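Local structure of cytochrome c-555 (Chlorobium tepidum, 4J20) at residues M44-L47 / V48-I52; A69-T72 / D73-G77; A34-A37 / P38-A41. The protein carries electrons as a small basic c-type monoheme cytochrome of green photosynthetic bacteria, although its role in bacterial photosynthesis is not established. The protein carries 2 engineered substitutions. One frame throughout, in Å; residues are numbered along the deposited sequence.

Interaction 1: M44-L47 / V48-I52; sequences MNTL and VSKSI. With HEB (heme b/c), chain I; SO4 (sulfate ion), chain C.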
ATOM      1  N   MET A  44       8.858  -3.703  -5.253  1.00 12.92           N
ATOM      2  CA  MET A  44       7.448  -4.028  -5.310  1.00 12.39           C
ATOM      3  C   MET A  44       7.134  -5.403  -4.818  1.00 12.34           C
ATOM      4  O   MET A  44       6.099  -5.600  -4.168  1.00 13.14           O
ATOM      5  CB  MET A  44       6.870  -3.801  -6.719  1.00 13.95           C
ATOM      6  CG  MET A  44       6.757  -2.335  -7.079  1.00 13.61           C
ATOM      7  SD  MET A  44       5.432  -1.477  -6.142  1.00 15.56           S
ATOM      8  CE  MET A  44       3.958  -2.311  -6.727  1.00 15.33           C
ATOM      9  N   ASN A  45       7.923  -6.402  -5.140  1.00 13.27           N
ATOM     10  CA  ASN A  45       7.614  -7.740  -4.700  1.00 14.58           C
ATOM     11  C   ASN A  45       7.431  -7.791  -3.178  1.00 13.95           C
ATOM     12  O   ASN A  45       6.459  -8.350  -2.682  1.00 14.24           O
ATOM     13  CB  ASN A  45       8.664  -8.734  -5.182  1.00 17.67           C
ATOM     14  CG  ASN A  45       8.295 -10.146  -4.836  1.00 22.38           C
ATOM     15  OD1 ASN A  45       8.854 -10.742  -3.926  1.00 28.17           O
ATOM     16  ND2 ASN A  45       7.291 -10.662  -5.512  1.00 28.25           N
ATOM     17  N   THR A  46       8.352  -7.195  -2.449  1.00 12.75           N
ATOM     18  CA  THR A  46       8.288  -7.186  -0.993  1.00 13.41           C
ATOM     19  C   THR A  46       7.130  -6.298  -0.534  1.00 12.07           C
ATOM     20  O   THR A  46       6.384  -6.694   0.362  1.00 11.88           O
ATOM     21  CB  THR A  46       9.579  -6.690  -0.407  1.00 13.26           C
ATOM     22  OG1 THR A  46      10.572  -7.692  -0.647  1.00 15.39           O
ATOM     23  CG2 THR A  46       9.466  -6.448   1.068  1.00 14.03           C
ATOM     24  N   LEU A  47       6.964  -5.093  -1.115  1.00 11.27           N
ATOM     25  CA  LEU A  47       5.860  -4.256  -0.662  1.00 10.89           C
ATOM     26  C   LEU A  47       4.515  -4.962  -0.818  1.00 11.62           C
ATOM     27  O   LEU A  47       3.658  -4.892   0.069  1.00 11.16           O
ATOM     28  CB  LEU A  47       5.835  -2.915  -1.433  1.00 10.85           C
ATOM     29  CG  LEU A  47       6.994  -1.974  -1.152  1.00 10.61           C
ATOM     30  CD1 LEU A  47       6.943  -0.760  -2.034  1.00 13.58           C
ATOM     31  CD2 LEU A  47       7.008  -1.543   0.298  1.00 13.15           C
ATOM     32  N   VAL A  48       4.301  -5.546  -1.975  1.00 10.05           N
ATOM     33  CA  VAL A  48       3.039  -6.231  -2.240  1.00 11.58           C
ATOM     34  C   VAL A  48       2.885  -7.466  -1.326  1.00 11.35           C
ATOM     35  O   VAL A  48       1.790  -7.719  -0.790  1.00 11.66           O
ATOM     36  CB  VAL A  48       2.907  -6.577  -3.726  1.00 11.83           C
ATOM     37  CG1 VAL A  48       1.618  -7.388  -3.953  1.00 13.18           C
ATOM     38  CG2 VAL A  48       2.911  -5.295  -4.571  1.00 13.21           C
ATOM     39  N   SER A  49       3.953  -8.246  -1.142  1.00 12.08           N
ATOM     40  CA  SER A  49       3.862  -9.418  -0.281  0.50 12.12           C
ATOM     41  C   SER A  49       3.493  -9.025   1.138  1.00 12.64           C
ATOM     42  O   SER A  49       2.626  -9.664   1.794  1.00 13.62           O
ATOM     43  CB  SER A  49       5.191 -10.164  -0.257  0.50 13.93           C
ATOM     44  OG  SER A  49       5.121 -11.238   0.677  0.50 12.18           O
ATOM     45  N   LYS A  50       4.115  -7.977   1.655  1.00 11.31           N
ATOM     46  CA  LYS A  50       3.811  -7.566   3.019  0.80 11.39           C
ATOM     47  C   LYS A  50       2.404  -7.007   3.100  1.00 11.73           C
ATOM     48  O   LYS A  50       1.739  -7.147   4.156  1.00 13.25           O
ATOM     49  CB  LYS A  50       4.839  -6.560   3.502  0.80 14.07           C
ATOM     50  CG  LYS A  50       6.217  -7.233   3.770  0.80 16.63           C
ATOM     51  CD  LYS A  50       7.321  -6.224   4.067  0.80 20.24           C
ATOM     52  CE  LYS A  50       7.147  -5.545   5.417  0.80 16.76           C
ATOM     53  NZ  LYS A  50       8.184  -4.469   5.590  0.80 22.66           N
ATOM     54  N   SER A  51       1.914  -6.414   2.009  1.00 11.08           N
ATOM     55  CA  SER A  51       0.570  -5.859   1.994  1.00 10.94           C
ATOM     56  C   SER A  51      -0.469  -6.961   1.958  1.00 11.89           C
ATOM     57  O   SER A  51      -1.555  -6.812   2.550  1.00 12.83           O
ATOM     58  CB  SER A  51       0.352  -4.917   0.816  1.00 10.39           C
ATOM     59  OG  SER A  51       1.216  -3.794   0.962  1.00 10.91           O
ATOM     60  N   ILE A  52      -0.201  -8.047   1.226  1.00 11.44           N
ATOM     61  CA  ILE A  52      -1.160  -9.161   1.137  1.00 12.45           C
ATOM     62  C   ILE A  52      -1.130  -9.954   2.433  1.00 12.78           C
ATOM     63  O   ILE A  52      -2.157 -10.407   2.898  1.00 14.96           O
ATOM     64  CB  ILE A  52      -0.777 -10.076  -0.044  1.00 14.29           C
ATOM     65  CG1 ILE A  52      -1.119  -9.364  -1.364  1.00 14.92           C
ATOM     66  CG2 ILE A  52      -1.449 -11.456   0.064  1.00 17.27           C
ATOM     67  CD1 ILE A  52      -0.332 -10.006  -2.584  1.00 18.64           C
TER
HETATM   68 FE   HEB I 107      -1.165  -0.185   4.624  1.00  9.31          FE
HETATM   69  CHA HEB I 107       2.120  -0.065   5.486  1.00  9.41           C
HETATM   70  CHB HEB I 107      -0.289  -0.813   1.368  1.00  8.32           C
HETATM   71  CHC HEB I 107      -4.440  -0.481   3.786  1.00 10.13           C
HETATM   72  CHD HEB I 107      -2.052   0.715   7.786  1.00 10.48           C
HETATM   73  NA  HEB I 107       0.571  -0.420   3.631  1.00  8.96           N
HETATM   74  C1A HEB I 107       1.856  -0.296   4.163  1.00  9.09           C
HETATM   75  C2A HEB I 107       2.805  -0.459   3.095  1.00  9.23           C
HETATM   76  C3A HEB I 107       2.126  -0.635   1.967  1.00  8.49           C
HETATM   77  C4A HEB I 107       0.733  -0.616   2.282  1.00  8.64           C
HETATM   78  CMA HEB I 107       2.683  -0.848   0.567  1.00 10.21           C
HETATM   79  CAA HEB I 107       4.318  -0.366   3.289  1.00 10.28           C
HETATM   80  CBA HEB I 107       4.964  -1.755   3.301  1.00 10.69           C
HETATM   81  CGA HEB I 107       6.447  -1.755   3.581  1.00 11.49           C
HETATM   82  O1A HEB I 107       7.050  -0.695   3.917  1.00 12.14           O
HETATM   83  O2A HEB I 107       7.015  -2.875   3.512  1.00 14.43           O
HETATM   84  NB  HEB I 107      -2.171  -0.554   2.921  1.00  9.52           N
HETATM   85  C1B HEB I 107      -1.630  -0.831   1.668  1.00  8.56           C
HETATM   86  C2B HEB I 107      -2.673  -1.172   0.748  1.00  8.92           C
HETATM   87  C3B HEB I 107      -3.838  -1.057   1.411  1.00  9.53           C
HETATM   88  C4B HEB I 107      -3.553  -0.691   2.779  1.00  8.64           C
HETATM   89  CMB HEB I 107      -2.398  -1.469  -0.704  1.00  9.90           C
HETATM   90  CAB HEB I 107      -5.251  -1.273   0.927  1.00  9.70           C
HETATM   91  CBB HEB I 107      -5.453  -2.628   0.233  1.00 11.50           C
HETATM   92  NC  HEB I 107      -2.882   0.106   5.597  1.00  9.71           N
HETATM   93  C1C HEB I 107      -4.149  -0.100   5.075  1.00  9.20           C
HETATM   94  C2C HEB I 107      -5.141   0.156   6.090  1.00  9.88           C
HETATM   95  C3C HEB I 107      -4.478   0.550   7.183  1.00 10.14           C
HETATM   96  C4C HEB I 107      -3.083   0.476   6.918  1.00  9.54           C
HETATM   97  CMC HEB I 107      -6.644   0.116   5.812  1.00 11.44           C
HETATM   98  CAC HEB I 107      -5.042   1.024   8.519  1.00 11.46           C
HETATM   99  CBC HEB I 107      -5.969   0.056   9.253  1.00 12.42           C
HETATM  100  ND  HEB I 107      -0.151   0.232   6.313  1.00  9.70           N
HETATM  101  C1D HEB I 107      -0.715   0.576   7.536  1.00  9.48           C
HETATM  102  C2D HEB I 107       0.301   0.839   8.495  1.00  9.64           C
HETATM  103  C3D HEB I 107       1.554   0.609   7.811  1.00 10.87           C
HETATM  104  C4D HEB I 107       1.210   0.238   6.465  1.00  9.97           C
HETATM  105  CMD HEB I 107       0.151   1.248   9.939  1.00 11.27           C
HETATM  106  CAD HEB I 107       2.956   0.762   8.375  1.00 11.13           C
HETATM  107  CBD HEB I 107       3.472  -0.493   9.116  1.00 12.31           C
HETATM  108  CGD HEB I 107       4.850  -0.280   9.609  1.00 13.08           C
HETATM  109  O1D HEB I 107       5.746  -0.092   8.771  1.00 15.70           O
HETATM  110  O2D HEB I 107       5.071  -0.238  10.794  1.00 15.01           O
HETATM  111  S   SO4 C 101      11.062  -5.541  -7.511  1.00 26.22           S
HETATM  112  O1  SO4 C 101       9.918  -6.471  -7.474  1.00 26.51           O
HETATM  113  O2  SO4 C 101      11.844  -5.796  -8.713  1.00 21.23           O
HETATM  114  O3  SO4 C 101      10.526  -4.129  -7.607  1.00 30.13           O
HETATM  115  O4  SO4 C 101      11.768  -5.880  -6.235  1.00 29.34           O
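Leu47 O takes two bonds from Ser51, one from the hydroxyl and one from the backbone. The OG bond is the shorter, at 2.8 Å from Ser51 OG to Leu47 O. Ser51 N lies 3.0 Å from Leu47 O, and the two donors come from opposite faces of the carbonyl plane. OG can do this because it sits beside its own backbone N (chi1 -64°). The bond points the hydroxyl of a buried serine back into its own helix, where OG also packs against the heme methyl CMA. One turn earlier, Val48 N donates to Met44 O at 2.8 Å in a nearly straight bond.

These turns belong to helix 44-53, which flanks the heme of the cytochrome c fold, and Ser51 lies close to Met62, a predicted axial ligand of the heme iron. At the start of the helix, first-turn N-H groups bind a sulfate, probably from the crystallisation liquor: Met44 N is 2.9 Å from its O3, and Asn45 N donates to O1.

The Met44 chain bends at chi2 and chi3 (-71° and -64°). Met44 CE therefore turns back onto Val48 CG2, 3.8 Å away. Thr46 and Lys50 run side by side, with CG2 of Thr46 3.7 Å from CD of Lys50. Lys50 has two conformers; in the one given here Lys50 NZ donates to heme O2A at 2.9 Å. Leu47 CD2 packs on the same propionate.

Interaction 2: A69-T72 / D73-G77; sequences AKLT and DAQVG. With IPA (isopropyl alcohol), chain G.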
ATOM      1  N   ALA A  69     -10.515  -9.171   2.985  1.00 17.44           N
ATOM      2  CA  ALA A  69     -10.170 -10.476   2.422  1.00 18.38           C
ATOM      3  C   ALA A  69     -10.821 -10.729   1.077  1.00 17.95           C
ATOM      4  O   ALA A  69     -10.410 -11.669   0.357  1.00 20.73           O
ATOM      5  CB  ALA A  69     -10.505 -11.595   3.379  1.00 20.06           C
ATOM      6  N   LYS A  70     -11.794  -9.902   0.711  1.00 18.41           N
ATOM      7  CA  LYS A  70     -12.446  -9.992  -0.597  1.00 20.55           C
ATOM      8  C   LYS A  70     -11.617  -9.408  -1.731  1.00 18.04           C
ATOM      9  O   LYS A  70     -11.897  -9.677  -2.904  1.00 18.84           O
ATOM     10  CB  LYS A  70     -13.839  -9.334  -0.548  1.00 23.74           C
ATOM     11  CG  LYS A  70     -14.827 -10.078   0.323  1.00 34.03           C
ATOM     12  CD  LYS A  70     -15.616  -9.106   1.180  1.00 41.21           C
ATOM     13  CE  LYS A  70     -14.809  -8.680   2.414  1.00 40.43           C
ATOM     14  NZ  LYS A  70     -15.101  -7.273   2.820  1.00 40.26           N
ATOM     15  N   LEU A  71     -10.592  -8.623  -1.402  1.00 14.92           N
ATOM     16  CA  LEU A  71      -9.666  -8.130  -2.416  1.00 14.37           C
ATOM     17  C   LEU A  71      -8.839  -9.239  -2.992  1.00 16.13           C
ATOM     18  O   LEU A  71      -8.468 -10.174  -2.267  1.00 16.43           O
ATOM     19  CB  LEU A  71      -8.769  -7.022  -1.871  1.00 14.32           C
ATOM     20  CG  LEU A  71      -9.492  -5.736  -1.460  1.00 14.61           C
ATOM     21  CD1 LEU A  71      -8.438  -4.815  -0.915  1.00 14.67           C
ATOM     22  CD2 LEU A  71     -10.167  -5.078  -2.649  1.00 15.80           C
ATOM     23  N   THR A  72      -8.520  -9.145  -4.274  1.00 15.09           N
ATOM     24  CA  THR A  72      -7.553 -10.098  -4.857  1.00 15.43           C
ATOM     25  C   THR A  72      -6.128  -9.566  -4.631  1.00 14.65           C
ATOM     26  O   THR A  72      -5.903  -8.356  -4.438  1.00 13.69           O
ATOM     27  CB  THR A  72      -7.775 -10.295  -6.352  1.00 14.60           C
ATOM     28  OG1 THR A  72      -7.476  -9.053  -6.998  1.00 15.97           O
ATOM     29  CG2 THR A  72      -9.238 -10.718  -6.684  1.00 17.29           C
ATOM     30  N   ASP A  73      -5.146 -10.444  -4.784  1.00 13.86           N
ATOM     31  CA  ASP A  73      -3.759 -10.020  -4.755  1.00 14.26           C
ATOM     32  C   ASP A  73      -3.444  -9.019  -5.854  1.00 14.22           C
ATOM     33  O   ASP A  73      -2.655  -8.098  -5.620  1.00 14.17           O
ATOM     34  CB  ASP A  73      -2.810 -11.225  -4.848  1.00 16.70           C
ATOM     35  CG  ASP A  73      -2.832 -12.089  -3.590  1.00 16.52           C
ATOM     36  OD1 ASP A  73      -3.464 -11.722  -2.581  1.00 16.70           O
ATOM     37  OD2 ASP A  73      -2.251 -13.185  -3.611  1.00 16.67           O
ATOM     38  N   ALA A  74      -4.024  -9.178  -7.035  1.00 14.79           N
ATOM     39  CA  ALA A  74      -3.820  -8.262  -8.120  1.00 15.73           C
ATOM     40  C   ALA A  74      -4.320  -6.860  -7.739  1.00 13.33           C
ATOM     41  O   ALA A  74      -3.637  -5.872  -7.975  1.00 12.72           O
ATOM     42  CB  ALA A  74      -4.512  -8.750  -9.386  1.00 17.34           C
ATOM     43  N   GLN A  75      -5.490  -6.802  -7.112  1.00 13.33           N
ATOM     44  CA  GLN A  75      -6.034  -5.499  -6.699  1.00 12.11           C
ATOM     45  C   GLN A  75      -5.149  -4.851  -5.669  1.00 11.54           C
ATOM     46  O   GLN A  75      -4.866  -3.629  -5.721  1.00 11.90           O
ATOM     47  CB  GLN A  75      -7.447  -5.621  -6.169  1.00 13.24           C
ATOM     48  CG  GLN A  75      -8.435  -5.954  -7.270  1.00 14.09           C
ATOM     49  CD  GLN A  75      -9.771  -6.545  -6.790  1.00 15.07           C
ATOM     50  OE1 GLN A  75      -9.930  -6.986  -5.666  1.00 14.98           O
ATOM     51  NE2 GLN A  75     -10.731  -6.645  -7.722  1.00 19.32           N
ATOM     52  N   VAL A  76      -4.701  -5.627  -4.696  1.00 12.04           N
ATOM     53  CA  VAL A  76      -3.820  -5.084  -3.675  1.00 11.50           C
ATOM     54  C   VAL A  76      -2.498  -4.616  -4.261  1.00 11.15           C
ATOM     55  O   VAL A  76      -2.054  -3.483  -3.988  1.00 10.79           O
ATOM     56  CB  VAL A  76      -3.568  -6.114  -2.548  1.00 12.02           C
ATOM     57  CG1 VAL A  76      -2.491  -5.612  -1.545  1.00 13.71           C
ATOM     58  CG2 VAL A  76      -4.848  -6.420  -1.807  1.00 12.48           C
ATOM     59  N   GLY A  77      -1.918  -5.387  -5.147  1.00 11.92           N
ATOM     60  CA  GLY A  77      -0.668  -4.973  -5.711  1.00 12.18           C
ATOM     61  C   GLY A  77      -0.825  -3.750  -6.619  1.00 11.29           C
ATOM     62  O   GLY A  77       0.053  -2.882  -6.688  1.00 11.21           O
TER
HETATM   63  C1  IPA G 105     -11.013 -14.082  -4.912  1.00 31.40           C
HETATM   64  C2  IPA G 105     -11.121 -12.786  -4.113  1.00 34.67           C
HETATM   65  C3  IPA G 105     -10.297 -12.843  -2.818  1.00 33.88           C
HETATM   66  O2  IPA G 105     -12.506 -12.488  -3.816  1.00 34.27           O
HETATM   67  O   HOH W   1     -12.230  -8.355  -5.261  1.00 29.76           O
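Gln75 turns back from the first turn of helix 73-85 to meet Thr72, the residue just before the helix. Its CB lies 3.5 Å from Thr72 OG1. CG comes nearer the same hydroxyl, at 3.3 Å from Thr72 OG1, and CD also passes beside it. CG stands beside the backbone N of Gln75 (chi1 -70°), and the chain then runs extended, which carries the amide out over the Thr72 backbone. At the tip, Gln75 OE1 accepts from Thr72 N at 2.9 Å. The N-H points almost straight at the oxygen (169°), but the donor stands above the amide plane. OE1 also touches Leu71 CA and Leu71 CD2. A water donates to OE1 and to Lys70 O, 2.7 Å from Lys70 O, and so ties the amide to the incoming loop.

The return bond runs from Gln75 N to Thr72 OG1, at 3.0 Å. Chi1 of Thr72 (66°) sets OG1 between its own backbone N and carbonyl carbon, facing the start of the helix. The first turn is closed by Val76 N, which donates to Thr72 O at 3.0 Å. Val76 CG2 also packs on Leu71 CB, 4.0 Å away, the two side chains crossing at about a right angle. Leu71 continues to the heme and to Thr11 and Ser15 of helix 5-15. An isopropyl alcohol, probably from the crystallisation liquor, donates to Lys70 O. The two reciprocal bonds between Thr72, as N-cap, and Gln75 make a capping box at the start of the C-terminal helix.

Interaction 3: A34-A37 / P38-A41; sequences AAWA and PRIA. With HEB (heme b/c), chain I.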
ATOM      1  N   ALA A  34       9.688  11.163   2.465  1.00 13.57           N
ATOM      2  CA  ALA A  34      10.650  10.610   3.420  1.00 14.38           C
ATOM      3  C   ALA A  34      10.128   9.316   3.979  1.00 13.98           C
ATOM      4  O   ALA A  34      10.907   8.387   4.215  1.00 15.96           O
ATOM      5  CB  ALA A  34      10.980  11.611   4.534  1.00 17.02           C
ATOM      6  N   ALA A  35       8.832   9.236   4.207  1.00 12.12           N
ATOM      7  CA  ALA A  35       8.258   8.006   4.785  1.00 13.03           C
ATOM      8  C   ALA A  35       8.414   6.878   3.768  1.00 12.88           C
ATOM      9  O   ALA A  35       8.666   5.704   4.139  1.00 14.29           O
ATOM     10  CB  ALA A  35       6.814   8.182   5.122  1.00 13.35           C
ATOM     11  N   TRP A  36       8.222   7.180   2.484  1.00 11.32           N
ATOM     12  CA  TRP A  36       8.198   6.149   1.467  1.00 11.59           C
ATOM     13  C   TRP A  36       9.575   5.763   0.925  1.00 12.92           C
ATOM     14  O   TRP A  36       9.695   4.664   0.381  1.00 13.00           O
ATOM     15  CB  TRP A  36       7.213   6.493   0.339  1.00 11.68           C
ATOM     16  CG  TRP A  36       5.817   6.202   0.775  1.00 10.53           C
ATOM     17  CD1 TRP A  36       4.920   7.075   1.331  1.00 10.30           C
ATOM     18  CD2 TRP A  36       5.172   4.915   0.735  1.00 10.00           C
ATOM     19  NE1 TRP A  36       3.746   6.407   1.644  1.00 10.12           N
ATOM     20  CE2 TRP A  36       3.875   5.077   1.272  1.00  9.44           C
ATOM     21  CE3 TRP A  36       5.572   3.663   0.263  1.00 10.24           C
ATOM     22  CZ2 TRP A  36       2.992   4.013   1.393  1.00 10.31           C
ATOM     23  CZ3 TRP A  36       4.699   2.592   0.400  1.00 11.04           C
ATOM     24  CH2 TRP A  36       3.419   2.773   0.950  1.00 10.45           C
ATOM     25  N   ALA A  37      10.591   6.606   1.014  1.00 13.60           N
ATOM     26  CA  ALA A  37      11.825   6.298   0.297  1.00 14.10           C
ATOM     27  C   ALA A  37      12.444   4.924   0.662  1.00 15.41           C
ATOM     28  O   ALA A  37      12.793   4.179  -0.247  1.00 14.84           O
ATOM     29  CB  ALA A  37      12.841   7.463   0.479  1.00 16.91           C
ATOM     30  N   PRO A  38      12.631   4.611   1.953  1.00 14.46           N
ATOM     31  CA  PRO A  38      13.258   3.325   2.231  1.00 16.64           C
ATOM     32  C   PRO A  38      12.286   2.170   1.949  1.00 13.59           C
ATOM     33  O   PRO A  38      12.727   1.041   1.687  1.00 15.25           O
ATOM     34  CB  PRO A  38      13.556   3.380   3.726  1.00 17.83           C
ATOM     35  CG  PRO A  38      12.707   4.440   4.257  1.00 21.74           C
ATOM     36  CD  PRO A  38      12.421   5.414   3.172  1.00 15.92           C
ATOM     37  N   ARG A  39      10.961   2.428   1.936  1.00 12.54           N
ATOM     38  CA  ARG A  39       9.990   1.387   1.653  1.00 10.96           C
ATOM     39  C   ARG A  39      10.041   1.040   0.181  1.00 11.66           C
ATOM     40  O   ARG A  39      10.060  -0.137  -0.199  1.00 12.80           O
ATOM     41  CB  ARG A  39       8.594   1.876   2.064  1.00 10.70           C
ATOM     42  CG  ARG A  39       8.487   2.199   3.558  1.00 11.36           C
ATOM     43  CD  ARG A  39       7.103   2.703   3.885  1.00 10.87           C
ATOM     44  NE  ARG A  39       7.006   3.103   5.313  1.00 11.98           N
ATOM     45  CZ  ARG A  39       6.702   2.284   6.321  1.00 13.66           C
ATOM     46  NH1 ARG A  39       6.436   1.016   6.106  1.00 13.54           N
ATOM     47  NH2 ARG A  39       6.610   2.773   7.551  1.00 16.07           N
ATOM     48  N   ILE A  40      10.082   2.048  -0.681  1.00 12.02           N
ATOM     49  CA  ILE A  40      10.192   1.854  -2.116  1.00 13.70           C
ATOM     50  C   ILE A  40      11.440   1.037  -2.452  1.00 13.90           C
ATOM     51  O   ILE A  40      11.426   0.209  -3.374  1.00 14.00           O
ATOM     52  CB  ILE A  40      10.127   3.230  -2.821  1.00 12.56           C
ATOM     53  CG1 ILE A  40       8.704   3.799  -2.682  1.00 13.54           C
ATOM     54  CG2 ILE A  40      10.530   3.120  -4.285  1.00 17.07           C
ATOM     55  CD1 ILE A  40       8.498   5.222  -3.153  1.00 15.27           C
ATOM     56  N   ALA A  41      12.528   1.271  -1.727  1.00 14.46           N
ATOM     57  CA  ALA A  41      13.781   0.552  -1.983  1.00 15.29           C
ATOM     58  C   ALA A  41      13.655  -0.951  -1.688  1.00 16.64           C
ATOM     59  O   ALA A  41      14.485  -1.732  -2.189  1.00 16.99           O
ATOM     60  CB  ALA A  41      14.941   1.169  -1.192  1.00 18.06           C
TER
HETATM   61 FE   HEB I 107      -1.165  -0.185   4.624  1.00  9.31          FE
HETATM   62  CHA HEB I 107       2.120  -0.065   5.486  1.00  9.41           C
HETATM   63  CHB HEB I 107      -0.289  -0.813   1.368  1.00  8.32           C
HETATM   64  CHC HEB I 107      -4.440  -0.481   3.786  1.00 10.13           C
HETATM   65  CHD HEB I 107      -2.052   0.715   7.786  1.00 10.48           C
HETATM   66  NA  HEB I 107       0.571  -0.420   3.631  1.00  8.96           N
HETATM   67  C1A HEB I 107       1.856  -0.296   4.163  1.00  9.09           C
HETATM   68  C2A HEB I 107       2.805  -0.459   3.095  1.00  9.23           C
HETATM   69  C3A HEB I 107       2.126  -0.635   1.967  1.00  8.49           C
HETATM   70  C4A HEB I 107       0.733  -0.616   2.282  1.00  8.64           C
HETATM   71  CMA HEB I 107       2.683  -0.848   0.567  1.00 10.21           C
HETATM   72  CAA HEB I 107       4.318  -0.366   3.289  1.00 10.28           C
HETATM   73  CBA HEB I 107       4.964  -1.755   3.301  1.00 10.69           C
HETATM   74  CGA HEB I 107       6.447  -1.755   3.581  1.00 11.49           C
HETATM   75  O1A HEB I 107       7.050  -0.695   3.917  1.00 12.14           O
HETATM   76  O2A HEB I 107       7.015  -2.875   3.512  1.00 14.43           O
HETATM   77  NB  HEB I 107      -2.171  -0.554   2.921  1.00  9.52           N
HETATM   78  C1B HEB I 107      -1.630  -0.831   1.668  1.00  8.56           C
HETATM   79  C2B HEB I 107      -2.673  -1.172   0.748  1.00  8.92           C
HETATM   80  C3B HEB I 107      -3.838  -1.057   1.411  1.00  9.53           C
HETATM   81  C4B HEB I 107      -3.553  -0.691   2.779  1.00  8.64           C
HETATM   82  CMB HEB I 107      -2.398  -1.469  -0.704  1.00  9.90           C
HETATM   83  CAB HEB I 107      -5.251  -1.273   0.927  1.00  9.70           C
HETATM   84  CBB HEB I 107      -5.453  -2.628   0.233  1.00 11.50           C
HETATM   85  NC  HEB I 107      -2.882   0.106   5.597  1.00  9.71           N
HETATM   86  C1C HEB I 107      -4.149  -0.100   5.075  1.00  9.20           C
HETATM   87  C2C HEB I 107      -5.141   0.156   6.090  1.00  9.88           C
HETATM   88  C3C HEB I 107      -4.478   0.550   7.183  1.00 10.14           C
HETATM   89  C4C HEB I 107      -3.083   0.476   6.918  1.00  9.54           C
HETATM   90  CMC HEB I 107      -6.644   0.116   5.812  1.00 11.44           C
HETATM   91  CAC HEB I 107      -5.042   1.024   8.519  1.00 11.46           C
HETATM   92  CBC HEB I 107      -5.969   0.056   9.253  1.00 12.42           C
HETATM   93  ND  HEB I 107      -0.151   0.232   6.313  1.00  9.70           N
HETATM   94  C1D HEB I 107      -0.715   0.576   7.536  1.00  9.48           C
HETATM   95  C2D HEB I 107       0.301   0.839   8.495  1.00  9.64           C
HETATM   96  C3D HEB I 107       1.554   0.609   7.811  1.00 10.87           C
HETATM   97  C4D HEB I 107       1.210   0.238   6.465  1.00  9.97           C
HETATM   98  CMD HEB I 107       0.151   1.248   9.939  1.00 11.27           C
HETATM   99  CAD HEB I 107       2.956   0.762   8.375  1.00 11.13           C
HETATM  100  CBD HEB I 107       3.472  -0.493   9.116  1.00 12.31           C
HETATM  101  CGD HEB I 107       4.850  -0.280   9.609  1.00 13.08           C
HETATM  102  O1D HEB I 107       5.746  -0.092   8.771  1.00 15.70           O
HETATM  103  O2D HEB I 107       5.071  -0.238  10.794  1.00 15.01           O
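Helix 33-40 keeps its bond from Ile40 N to Trp36 O, 2.8 Å and nearly straight, but is kinked at Pro38 and Arg39; Pro38 has no N-H to give to the turn before. Ala41 N adds a longer bond to Ala37 O. The proline ring is tight against its neighbour: Pro38 CD lies 3.4 Å from Ala37 CB.

Arg39 carries most of the polar chemistry. Its chain is extended from CG to NE and passes over one face of the Trp36 indole, with CD 4.0 Å above the plane and toward the rim. The guanidinium is turned 58° from the ring, so the two do not stack. Arg39 NH1 bridges both heme propionates, 2.8 Å from heme O1A and 3.0 Å from heme O1D. NH2 makes a second bond to O1D. At the guanidinium edge, NE makes a weak bond to Ala35 O. The positive charge probably helps keep the propionates ionised. Replacing Arg39 by an alanine is likely to cost the two propionates the side chain that bridges them, and the indole the CD contact over its face.

The indole edge meets the heme, with Trp36 CH2 3.7 Å from the methyl CMA. One turn on, Ile40 CD1 packs on Trp36 CB. Trp36 is also close to His20, a predicted axial ligand of the heme iron. An arginine clamping two propionates beside a tryptophan at the heme edge forms the propionate side of this cytochrome c heme pocket.

Overall arrangement
Interaction 1 lies nearest the middle of the chain and is partly buried. Interactions 2 and 3 are surface contacts on opposite sides of the chain centre, about 22 Å apart between centres, and do not touch each other. Helix 44-53 joins them. Its Ser51 and Val48 pack on Val76 and Gly77 of interaction 2, and its Leu47 packs on Arg39 and Ile40 of interaction 3. The chemistry follows the place. Residues 69-77 start a helix by side-chain capping. Residues 34-41 set one arginine on the heme propionates. Residues 44-52 combine helix bonds, apolar packing and one lysine at the heme. All three contribute residues to the heme pocket.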